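Local coordinates for protein macrophomate synthase intermolecular Diels-Alderase (Macrophoma commelinae, PDB 1IZC) that belongs to the HpcH/HpaI aldolase/citrate lyase family of TIM-barrel proteins and is modelled with magnesium and pyruvic acid, at residues A[258-263]-A[271-276]. The protein carries 1 engineered substitution. Residues are numbered along the deposited sequence; the frame is centred on the assembly and turned at random.
Sequences DMVPSL and IAVQFD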
loop_
_atom_site.group_PDB
_atom_site.type_symbol
_atom_site.label_atom_id
_atom_site.label_comp_id
_atom_site.label_asym_id
_atom_site.label_seq_id
_atom_site.Cartn_x
_atom_site.Cartn_y
_atom_site.Cartn_z
ATOM N N ASP A 258 -15.965 26.207 -22.770
ATOM C CA ASP A 258 -16.713 26.918 -23.803
ATOM C C ASP A 258 -16.410 26.422 -25.218
ATOM O O ASP A 258 -17.016 26.885 -26.180
ATOM C CB ASP A 258 -16.496 28.442 -23.722
ATOM C CG ASP A 258 -15.036 28.847 -23.796
ATOM O OD1 ASP A 258 -14.212 28.093 -24.354
ATOM O OD2 ASP A 258 -14.715 29.948 -23.300
ATOM N N MET A 259 -15.491 25.469 -25.342
ATOM C CA MET A 259 -15.140 24.911 -26.648
ATOM C C MET A 259 -16.092 23.779 -27.044
ATOM O O MET A 259 -16.130 23.361 -28.201
ATOM C CB MET A 259 -13.725 24.336 -26.621
ATOM C CG MET A 259 -12.612 25.341 -26.397
ATOM S SD MET A 259 -11.053 24.462 -26.184
ATOM C CE MET A 259 -10.694 23.949 -27.910
ATOM N N VAL A 260 -16.854 23.285 -26.080
ATOM C CA VAL A 260 -17.753 22.167 -26.318
ATOM C C VAL A 260 -18.648 22.261 -27.562
ATOM O O VAL A 260 -18.689 21.321 -28.370
ATOM C CB VAL A 260 -18.590 21.875 -25.048
ATOM C CG1 VAL A 260 -19.687 20.877 -25.347
ATOM C CG2 VAL A 260 -17.662 21.315 -23.958
ATOM N N PRO A 261 -19.367 23.380 -27.748
ATOM C CA PRO A 261 -20.216 23.450 -28.946
ATOM C C PRO A 261 -19.444 23.234 -30.239
ATOM O O PRO A 261 -19.879 22.489 -31.116
ATOM C CB PRO A 261 -20.819 24.849 -28.857
ATOM C CG PRO A 261 -20.989 25.021 -27.377
ATOM C CD PRO A 261 -19.648 24.513 -26.846
ATOM N N SER A 262 -18.291 23.876 -30.354
ATOM C CA SER A 262 -17.478 23.742 -31.551
ATOM C C SER A 262 -17.000 22.300 -31.715
ATOM O O SER A 262 -16.979 21.761 -32.826
ATOM C CB SER A 262 -16.272 24.678 -31.481
ATOM O OG SER A 262 -15.497 24.572 -32.665
ATOM N N LEU A 263 -16.614 21.668 -30.608
ATOM C CA LEU A 263 -16.151 20.288 -30.690
ATOM C C LEU A 263 -17.284 19.384 -31.156
ATOM O O LEU A 263 -17.068 18.486 -31.965
ATOM C CB LEU A 263 -15.617 19.815 -29.328
ATOM C CG LEU A 263 -14.376 20.580 -28.853
ATOM C CD1 LEU A 263 -14.027 20.181 -27.423
ATOM C CD2 LEU A 263 -13.204 20.300 -29.795
ATOM N N ILE A 271 -16.306 13.930 -24.697
ATOM C CA ILE A 271 -15.372 15.004 -24.390
ATOM C C ILE A 271 -14.990 15.051 -22.915
ATOM O O ILE A 271 -15.862 15.078 -22.054
ATOM C CB ILE A 271 -15.992 16.374 -24.741
ATOM C CG1 ILE A 271 -16.520 16.359 -26.183
ATOM C CG2 ILE A 271 -14.953 17.480 -24.547
ATOM C CD1 ILE A 271 -17.294 17.624 -26.553
ATOM N N ALA A 272 -13.690 15.056 -22.635
ATOM C CA ALA A 272 -13.225 15.164 -21.253
ATOM C C ALA A 272 -13.215 16.675 -21.021
ATOM O O ALA A 272 -12.439 17.390 -21.657
ATOM C CB ALA A 272 -11.826 14.596 -21.125
ATOM N N VAL A 273 -14.079 17.152 -20.128
ATOM C CA VAL A 273 -14.185 18.583 -19.877
ATOM C C VAL A 273 -13.384 19.110 -18.698
ATOM O O VAL A 273 -13.408 20.306 -18.415
ATOM C CB VAL A 273 -15.669 19.005 -19.719
ATOM C CG1 VAL A 273 -16.439 18.684 -21.015
ATOM C CG2 VAL A 273 -16.294 18.307 -18.531
ATOM N N GLN A 274 -12.681 18.221 -18.012
ATOM C CA GLN A 274 -11.849 18.614 -16.878
ATOM C C GLN A 274 -10.805 17.504 -16.728
ATOM O O GLN A 274 -11.033 16.367 -17.149
ATOM C CB GLN A 274 -12.732 18.752 -15.632
ATOM C CG GLN A 274 -12.308 19.783 -14.591
ATOM C CD GLN A 274 -11.564 20.981 -15.155
ATOM O OE1 GLN A 274 -10.345 20.936 -15.328
ATOM N NE2 GLN A 274 -12.289 22.054 -15.441
ATOM N N PHE A 275 -9.652 17.841 -16.160
ATOM C CA PHE A 275 -8.556 16.894 -15.980
ATOM C C PHE A 275 -8.179 17.045 -14.515
ATOM O O PHE A 275 -7.947 18.168 -14.045
ATOM C CB PHE A 275 -7.431 17.295 -16.933
ATOM C CG PHE A 275 -7.948 17.707 -18.293
ATOM C CD1 PHE A 275 -8.522 18.970 -18.478
ATOM C CD2 PHE A 275 -7.993 16.793 -19.340
ATOM C CE1 PHE A 275 -9.144 19.312 -19.683
ATOM C CE2 PHE A 275 -8.612 17.121 -20.553
ATOM C CZ PHE A 275 -9.191 18.383 -20.724
ATOM N N ASP A 276 -8.139 15.940 -13.777
ATOM C CA ASP A 276 -7.871 16.080 -12.362
ATOM C C ASP A 276 -6.557 16.742 -11.988
ATOM O O ASP A 276 -6.560 17.667 -11.170
ATOM C CB ASP A 276 -8.097 14.745 -11.606
ATOM C CG ASP A 276 -7.166 13.619 -12.029
ATOM O OD1 ASP A 276 -6.368 13.763 -12.978
ATOM O OD2 ASP A 276 -7.249 12.567 -11.367
#
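Ile271 meets Val260 and Leu263 where helix 260-265 packs against strand 271-275, the eighth strand of the parallel barrel. The helix lies in the connection between parallel strands 250-253 and 271-275, a beta-alpha-beta unit of the TIM barrel, and rests on the strand that follows it: branched aliphatic side chains fill the interface, and no hydrogen bond links the two segments. The side chain of Ile271 is about 12 Å from a bound pyruvic acid. Its end does most of the touching. CD1 of Ile271 lies 3.9 Å from CB of Leu263, close to the helix backbone, and 4.2 Å from CG1 of Val260, so a single methyl serves two residues one helical turn apart. The chain of Ile271 is extended (chi2 173°), which carries CD1 out from the strand to the helix. Its other branch works separately, CG2 approaching CD1 of Leu263 at 4.1 Å, and the two side chains meet at a slant. Val260 divides its methyls in a similar way. With CG1 anti to the backbone N (chi1 170°) and turned to Ile271, CG2 reaches CG1 of Val273 at 4.1 Å, two residues further along the strand.

Polar bonding stays within each segment or turns to other neighbours. Leu263 N donates a hydrogen bond to Met259 O at 3.0 Å, while Ile271 and Val273 share backbone hydrogen bonds with strand 43-48, closing the barrel between its last and first strands. Ala254 extends the apolar patch beside Leu263 and Ile271, and Ala291 and Ser294 of a second subunit pack on Val273 and Val260, respectively.

All four touching residues are buried, yet they cover just 157 Å² in total. With no directed bond between the segments, the fit of the methyls probably governs how the helix rests on the strand here.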